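Lmo0325 protein (Listeria monocytogenes EGD-e, PDB 4RYK) probably binds DNA and regulates transcription as an Rgg-type regulator, joining a helix-turn-helix head to an all-helical repeat domain of the tetratricopeptide-like class. Local coordinates at residues K188-Y193 with L201-L206; N169-S172 with V178-H181; E232-S237 with F244-A249. One frame throughout, in Å; residues are numbered along the deposited sequence.

In the fold
All three contacts lie in the helical C-terminal region assigned to the Rgg family, and they follow one another along the chain in the order contact 2, contact 1, contact 3. Each joins helices that are neighbours in sequence: 161-170 with 176-193, 176-193 with 197-216, and 220-235 with 243-259. Contacts 1 and 2 share helix 176-193, with centres about 15 Å apart. Contacts 1 and 3, with centres about 11 Å apart, touch directly through the phenol of Y190 and the carboxylate of E232. Contact 2 sits at the surface, about 23 Å from contact 3, centre to centre. The series is consistent with a tetratricopeptide-like array of helices, in which contacts 1 and 3 also adjoin the dimer partner.

Contact 1 (K188-Y193 with L201-L206); sequences KSYEKY and LLFCHL
F203 drives its ring into the helix segment 188-193 and meets three residues there. Its CE1 lies 3.6 Å from CB of Y190, while CE2 on the other flank of the ring comes equally near CB of Y193. CA of Y190 stands over one face of the phenyl ring, 3.8 Å from its centroid, a CH-pi contact displaced toward the rim. At the far edge, near the ring plane, OG of S189 approaches CZ to 3.5 Å. The Y190 ring adds an edge-to-face pair: its edge is turned to the F203 face, with the planes 61° apart. This follows from Y190 swinging CG away from its own backbone N (chi1 160°), which brings CD1 beside the root of the phenyl ring.

Two hydroxyls bordering this apolar centre find partners elsewhere. OG of S189 bonds back to O of M186 in its own helix, and the Y190 hydroxyl to E232 on helix 220-235. L161 and V164 of helix 161-170 also pack against F203, whereas the ring of Y193 extends toward I70 of the second subunit.

The segment axes approach to 10.6 Å and their directions differ by 138°, a strongly tilted, roughly antiparallel helical hairpin with a short connection, consistent with the tetratricopeptide-like fold suggested for this domain.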
# COMPACT_ATOMS: atom_id res chain seq x y z
N LYS A 188 -2.51 5.17 -20.34
CA LYS A 188 -3.94 4.87 -20.14
C LYS A 188 -4.14 4.00 -18.89
O LYS A 188 -5.12 4.11 -18.21
CB LYS A 188 -4.48 4.12 -21.33
CG LYS A 188 -4.37 4.93 -22.60
CD LYS A 188 -5.15 4.31 -23.74
CE LYS A 188 -4.88 2.82 -23.88
NZ LYS A 188 -5.39 2.27 -25.18
N SER A 189 -3.21 3.13 -18.59
CA SER A 189 -3.39 2.33 -17.40
C SER A 189 -3.00 3.13 -16.14
O SER A 189 -3.65 3.01 -15.11
CB SER A 189 -2.66 0.99 -17.52
OG SER A 189 -1.28 1.14 -17.22
N TYR A 190 -1.98 3.97 -16.24
CA TYR A 190 -1.65 4.89 -15.19
C TYR A 190 -2.89 5.68 -14.70
O TYR A 190 -3.10 5.83 -13.50
CB TYR A 190 -0.53 5.84 -15.66
CG TYR A 190 -0.47 7.10 -14.81
CD1 TYR A 190 -0.08 7.03 -13.50
CD2 TYR A 190 -0.86 8.35 -15.32
CE1 TYR A 190 -0.07 8.17 -12.69
CE2 TYR A 190 -0.83 9.50 -14.53
CZ TYR A 190 -0.43 9.40 -13.22
OH TYR A 190 -0.42 10.49 -12.36
N GLU A 191 -3.71 6.14 -15.62
CA GLU A 191 -4.86 6.95 -15.27
C GLU A 191 -5.88 6.20 -14.40
O GLU A 191 -6.53 6.80 -13.60
CB GLU A 191 -5.53 7.50 -16.58
CG GLU A 191 -4.74 8.62 -17.25
CD GLU A 191 -4.69 9.91 -16.40
OE1 GLU A 191 -5.61 10.10 -15.57
OE2 GLU A 191 -3.74 10.73 -16.54
N LYS A 192 -6.03 4.90 -14.58
CA LYS A 192 -6.83 4.05 -13.69
C LYS A 192 -6.10 3.80 -12.38
O LYS A 192 -6.62 4.01 -11.28
CB LYS A 192 -7.04 2.68 -14.34
CG LYS A 192 -7.56 2.67 -15.76
CD LYS A 192 -8.91 3.35 -15.81
CE LYS A 192 -9.41 3.54 -17.23
NZ LYS A 192 -9.90 2.26 -17.82
N TYR A 193 -4.85 3.39 -12.52
CA TYR A 193 -4.13 2.82 -11.41
C TYR A 193 -3.52 3.84 -10.44
O TYR A 193 -2.98 3.45 -9.42
CB TYR A 193 -3.02 1.87 -11.89
CG TYR A 193 -3.47 0.54 -12.41
CD1 TYR A 193 -3.93 -0.43 -11.55
CD2 TYR A 193 -3.41 0.23 -13.78
CE1 TYR A 193 -4.33 -1.68 -12.01
CE2 TYR A 193 -3.81 -1.04 -14.26
CZ TYR A 193 -4.27 -1.98 -13.37
OH TYR A 193 -4.67 -3.23 -13.76
N LEU A 201 2.70 3.47 -6.53
CA LEU A 201 4.12 3.47 -6.23
C LEU A 201 4.94 2.84 -7.37
O LEU A 201 6.04 3.27 -7.67
CB LEU A 201 4.41 2.69 -4.93
CG LEU A 201 3.73 3.24 -3.65
CD1 LEU A 201 4.04 2.37 -2.40
CD2 LEU A 201 4.16 4.68 -3.38
N LEU A 202 4.40 1.82 -8.00
CA LEU A 202 5.04 1.25 -9.21
C LEU A 202 5.11 2.28 -10.33
O LEU A 202 6.14 2.43 -10.94
CB LEU A 202 4.22 0.09 -9.67
CG LEU A 202 4.78 -0.64 -10.88
CD1 LEU A 202 6.08 -1.36 -10.53
CD2 LEU A 202 3.73 -1.63 -11.40
N PHE A 203 4.04 3.04 -10.57
CA PHE A 203 4.16 4.09 -11.57
C PHE A 203 5.19 5.15 -11.18
O PHE A 203 5.94 5.60 -12.03
CB PHE A 203 2.80 4.67 -11.92
CG PHE A 203 2.01 3.77 -12.81
CD1 PHE A 203 2.23 3.76 -14.16
CD2 PHE A 203 1.05 2.97 -12.30
CE1 PHE A 203 1.51 2.93 -14.99
CE2 PHE A 203 0.32 2.14 -13.13
CZ PHE A 203 0.55 2.12 -14.46
N CYS A 204 5.22 5.57 -9.90
CA CYS A 204 6.20 6.55 -9.46
C CYS A 204 7.61 6.11 -9.75
O CYS A 204 8.40 6.86 -10.30
CB CYS A 204 6.10 6.84 -7.97
SG CYS A 204 4.65 7.86 -7.51
N HIS A 205 7.90 4.88 -9.37
CA HIS A 205 9.18 4.29 -9.63
C HIS A 205 9.54 4.28 -11.13
O HIS A 205 10.65 4.59 -11.52
CB HIS A 205 9.13 2.88 -9.10
CG HIS A 205 10.37 2.11 -9.36
ND1 HIS A 205 11.52 2.28 -8.63
CD2 HIS A 205 10.66 1.18 -10.31
CE1 HIS A 205 12.46 1.48 -9.09
NE2 HIS A 205 11.97 0.80 -10.11
N LEU A 206 8.60 3.87 -11.96
CA LEU A 206 8.86 3.82 -13.38
C LEU A 206 9.09 5.25 -13.91
O LEU A 206 10.02 5.49 -14.67
CB LEU A 206 7.67 3.23 -14.10
CG LEU A 206 7.73 3.34 -15.64
CD1 LEU A 206 9.01 2.68 -16.15
CD2 LEU A 206 6.53 2.70 -16.29

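Contact 2 (N169-S172 with V178-H181); sequences NGIS and VQIH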
# COMPACT_ATOMS: atom_id res chain seq x y z
N ASN A 169 11.48 -3.21 -17.42
CA ASN A 169 12.76 -3.91 -17.72
C ASN A 169 13.16 -3.88 -19.18
O ASN A 169 14.33 -3.87 -19.53
CB ASN A 169 12.68 -5.40 -17.35
CG ASN A 169 12.69 -5.62 -15.90
OD1 ASN A 169 13.71 -6.04 -15.32
ND2 ASN A 169 11.59 -5.33 -15.27
N GLY A 170 12.16 -3.94 -20.04
CA GLY A 170 12.40 -4.05 -21.44
C GLY A 170 12.69 -2.76 -22.18
O GLY A 170 12.99 -2.80 -23.40
N ILE A 171 12.68 -1.62 -21.51
CA ILE A 171 12.45 -0.42 -22.29
C ILE A 171 13.59 -0.10 -23.26
O ILE A 171 13.36 0.33 -24.43
CB ILE A 171 12.12 0.82 -21.45
CG1 ILE A 171 11.71 1.93 -22.44
CG2 ILE A 171 13.28 1.19 -20.56
CD1 ILE A 171 11.02 3.14 -21.85
N SER A 172 14.80 -0.34 -22.81
CA SER A 172 15.97 -0.05 -23.62
C SER A 172 16.07 -1.01 -24.83
O SER A 172 16.84 -0.79 -25.75
CB SER A 172 17.24 -0.12 -22.74
OG SER A 172 17.55 -1.46 -22.32
N VAL A 178 8.82 3.01 -30.77
CA VAL A 178 8.11 1.95 -30.10
C VAL A 178 8.07 2.25 -28.59
O VAL A 178 7.07 2.05 -27.95
CB VAL A 178 8.88 0.63 -30.37
CG1 VAL A 178 8.29 -0.53 -29.60
CG2 VAL A 178 8.88 0.29 -31.85
N GLN A 179 9.18 2.72 -28.03
CA GLN A 179 9.20 3.15 -26.63
C GLN A 179 8.12 4.16 -26.39
O GLN A 179 7.38 4.04 -25.43
CB GLN A 179 10.50 3.79 -26.26
CG GLN A 179 11.67 2.82 -26.27
CD GLN A 179 13.01 3.53 -26.05
OE1 GLN A 179 13.19 4.65 -26.49
NE2 GLN A 179 13.93 2.88 -25.38
N ILE A 180 7.99 5.15 -27.27
CA ILE A 180 6.96 6.19 -27.11
C ILE A 180 5.55 5.67 -27.23
O ILE A 180 4.67 6.03 -26.44
CB ILE A 180 7.20 7.33 -28.10
CG1 ILE A 180 8.45 8.11 -27.65
CG2 ILE A 180 5.98 8.23 -28.22
CD1 ILE A 180 9.07 8.93 -28.77
N HIS A 181 5.33 4.82 -28.23
CA HIS A 181 4.05 4.17 -28.41
C HIS A 181 3.66 3.34 -27.17
O HIS A 181 2.53 3.39 -26.70
CB HIS A 181 4.07 3.29 -29.69
CG HIS A 181 2.87 2.41 -29.84
ND1 HIS A 181 1.70 2.81 -30.46
CD2 HIS A 181 2.65 1.13 -29.42
CE1 HIS A 181 0.82 1.82 -30.44
NE2 HIS A 181 1.37 0.79 -29.82
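In the 3-10 turn that follows helix 161-170, I171 lies opposite Q179 on helix 176-193, their CA atoms 6.5 Å apart. The side chain of Q179 spans this gap and carries most of the contact. Its CB already points at the turn, and an extended chain beyond CG (chi2 173°) delivers the amide to the backbone: NE2 donates to O of I171 at 2.8 Å, with an almost straight N-H...O angle of 179°. The oxygen lies in the plane of the glutamine amide, but the donor arrives 49° above the carbonyl plane of I171, and not along a lone pair.

The side chain of I171 runs across that of Q179 at about a right angle. Its CG1 comes 3.9 Å from CG of the glutamine, and CG1 is similarly close to NE2, so that the methylenes pack together beside the polar bond. The backbone of S172 borders the amide more loosely, its CA 4.0 Å from NE2.

A bound PEG molecule, probably from the crystallisation liquor, lies about 4 Å from the Q179 side chain. At this surface position, a neutral amide bonded to a turn carbonyl ties the 3-10 turn after one helix to the side of the next without relying on charge.

Contact 3 (E232-S237 with F244-A249); sequences EASETS and FYRIVA
R246 and S234 bury the most surface here, followed by E235, and the arginine links the other two. NE of R246 donates to the backbone O of S234 at 2.9 Å. The bond is bent, with an N-H...O angle of 151°; the donor stands well above the carbonyl plane and the acceptor is tilted modestly from that of the guanidinium. A chain extended from CG to NE carries the group from helix 243-259 across to the C-terminal turn of helix 220-235. The same carbonyl also accepts from the hydroxyl of S242, so two side-chain donors grip this carbonyl.

The side chain of S234 packs against the arginine stem. Its OG is 3.7 Å from CG of R246 and its CB is 4.0 Å from CB of Y245; the hydroxyl itself bonds back to O of L230 in its own helix, with O of K231 as an alternative partner. Over one face of the guanidinium sits CG of E235, 3.7 Å above the plane and near its centre. The contact with E235 is thus made by a methylene, since OE2 remains 5.3 Å from NE of R246 and the charges are not in contact, although their attraction may still favour this placement.

Farther out, NH1 of R246 bonds to O of L280 of the second subunit, whose Y282 makes a cation-pi contact with the guanidinium. Within segment 232-237, OG1 of T236 turns back to O of E232 at 2.8 Å, securing the chain as it leaves the helix. The arrangement is consistent with consecutive helices of a tetratricopeptide-like domain, with one arginine serving both the helix-helix contact and the dimer interface.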
# COMPACT_ATOMS: atom_id res chain seq x y z
N GLU A 232 2.49 14.38 -10.56
CA GLU A 232 1.08 14.07 -10.42
C GLU A 232 0.83 12.77 -9.69
O GLU A 232 -0.01 12.67 -8.76
CB GLU A 232 0.44 14.02 -11.79
CG GLU A 232 -1.05 13.80 -11.77
CD GLU A 232 -1.61 13.59 -13.17
OE1 GLU A 232 -1.52 12.48 -13.73
OE2 GLU A 232 -2.12 14.54 -13.73
N ALA A 233 1.53 11.74 -10.11
CA ALA A 233 1.35 10.41 -9.51
C ALA A 233 1.66 10.47 -8.01
O ALA A 233 0.90 9.94 -7.21
CB ALA A 233 2.25 9.40 -10.19
N SER A 234 2.75 11.14 -7.64
CA SER A 234 3.20 11.20 -6.24
C SER A 234 2.29 12.08 -5.35
O SER A 234 2.32 11.98 -4.13
CB SER A 234 4.65 11.66 -6.17
OG SER A 234 4.78 12.98 -6.61
N GLU A 235 1.46 12.91 -5.98
CA GLU A 235 0.59 13.83 -5.28
C GLU A 235 -0.85 13.44 -5.40
O GLU A 235 -1.70 14.13 -4.89
CB GLU A 235 0.77 15.23 -5.83
CG GLU A 235 2.11 15.81 -5.42
CD GLU A 235 2.41 17.13 -6.11
OE1 GLU A 235 1.46 17.79 -6.51
OE2 GLU A 235 3.59 17.50 -6.24
N THR A 236 -1.10 12.29 -5.98
CA THR A 236 -2.44 11.83 -6.27
C THR A 236 -3.25 11.66 -5.00
O THR A 236 -2.80 11.03 -4.04
CB THR A 236 -2.43 10.52 -7.07
OG1 THR A 236 -2.06 10.81 -8.43
CG2 THR A 236 -3.81 9.91 -7.10
N SER A 237 -4.42 12.28 -5.03
CA SER A 237 -5.40 12.29 -3.95
C SER A 237 -4.82 12.62 -2.56
O SER A 237 -5.32 12.11 -1.52
CB SER A 237 -6.11 10.94 -3.95
OG SER A 237 -5.43 10.05 -3.10
N PHE A 244 7.83 9.67 -0.31
CA PHE A 244 9.17 9.40 -0.78
C PHE A 244 9.38 9.87 -2.23
O PHE A 244 10.40 10.44 -2.59
CB PHE A 244 9.47 7.89 -0.64
CG PHE A 244 10.84 7.49 -1.16
CD1 PHE A 244 11.02 7.11 -2.48
CD2 PHE A 244 11.96 7.49 -0.31
CE1 PHE A 244 12.29 6.74 -2.96
CE2 PHE A 244 13.22 7.12 -0.78
CZ PHE A 244 13.39 6.76 -2.10
N TYR A 245 8.43 9.58 -3.08
CA TYR A 245 8.54 9.95 -4.46
C TYR A 245 8.35 11.43 -4.72
O TYR A 245 8.74 11.92 -5.77
CB TYR A 245 7.61 9.10 -5.33
CG TYR A 245 8.13 7.70 -5.44
CD1 TYR A 245 9.23 7.43 -6.20
CD2 TYR A 245 7.55 6.67 -4.73
CE1 TYR A 245 9.77 6.14 -6.29
CE2 TYR A 245 8.06 5.40 -4.80
CZ TYR A 245 9.17 5.13 -5.60
OH TYR A 245 9.65 3.85 -5.70
N ARG A 246 7.77 12.16 -3.78
CA ARG A 246 7.74 13.62 -3.89
C ARG A 246 9.16 14.16 -3.71
O ARG A 246 9.52 15.18 -4.27
CB ARG A 246 6.78 14.22 -2.87
CG ARG A 246 5.36 13.72 -3.08
CD ARG A 246 4.42 14.53 -2.23
NE ARG A 246 3.06 14.01 -2.24
CZ ARG A 246 2.01 14.66 -1.75
NH1 ARG A 246 2.19 15.84 -1.21
NH2 ARG A 246 0.80 14.13 -1.77
N ILE A 247 9.98 13.45 -2.94
CA ILE A 247 11.35 13.89 -2.74
C ILE A 247 12.10 13.67 -4.05
O ILE A 247 12.83 14.54 -4.55
CB ILE A 247 12.07 13.14 -1.60
CG1 ILE A 247 11.34 13.26 -0.26
CG2 ILE A 247 13.48 13.69 -1.41
CD1 ILE A 247 11.85 12.24 0.75
N VAL A 248 11.87 12.49 -4.61
CA VAL A 248 12.47 12.12 -5.91
C VAL A 248 12.12 13.15 -6.96
O VAL A 248 13.02 13.64 -7.68
CB VAL A 248 12.04 10.74 -6.36
CG1 VAL A 248 12.66 10.43 -7.72
CG2 VAL A 248 12.44 9.67 -5.36
N ALA A 249 10.83 13.49 -7.04
CA ALA A 249 10.37 14.55 -7.98
C ALA A 249 11.05 15.90 -7.74
O ALA A 249 11.43 16.59 -8.69
CB ALA A 249 8.86 14.71 -7.90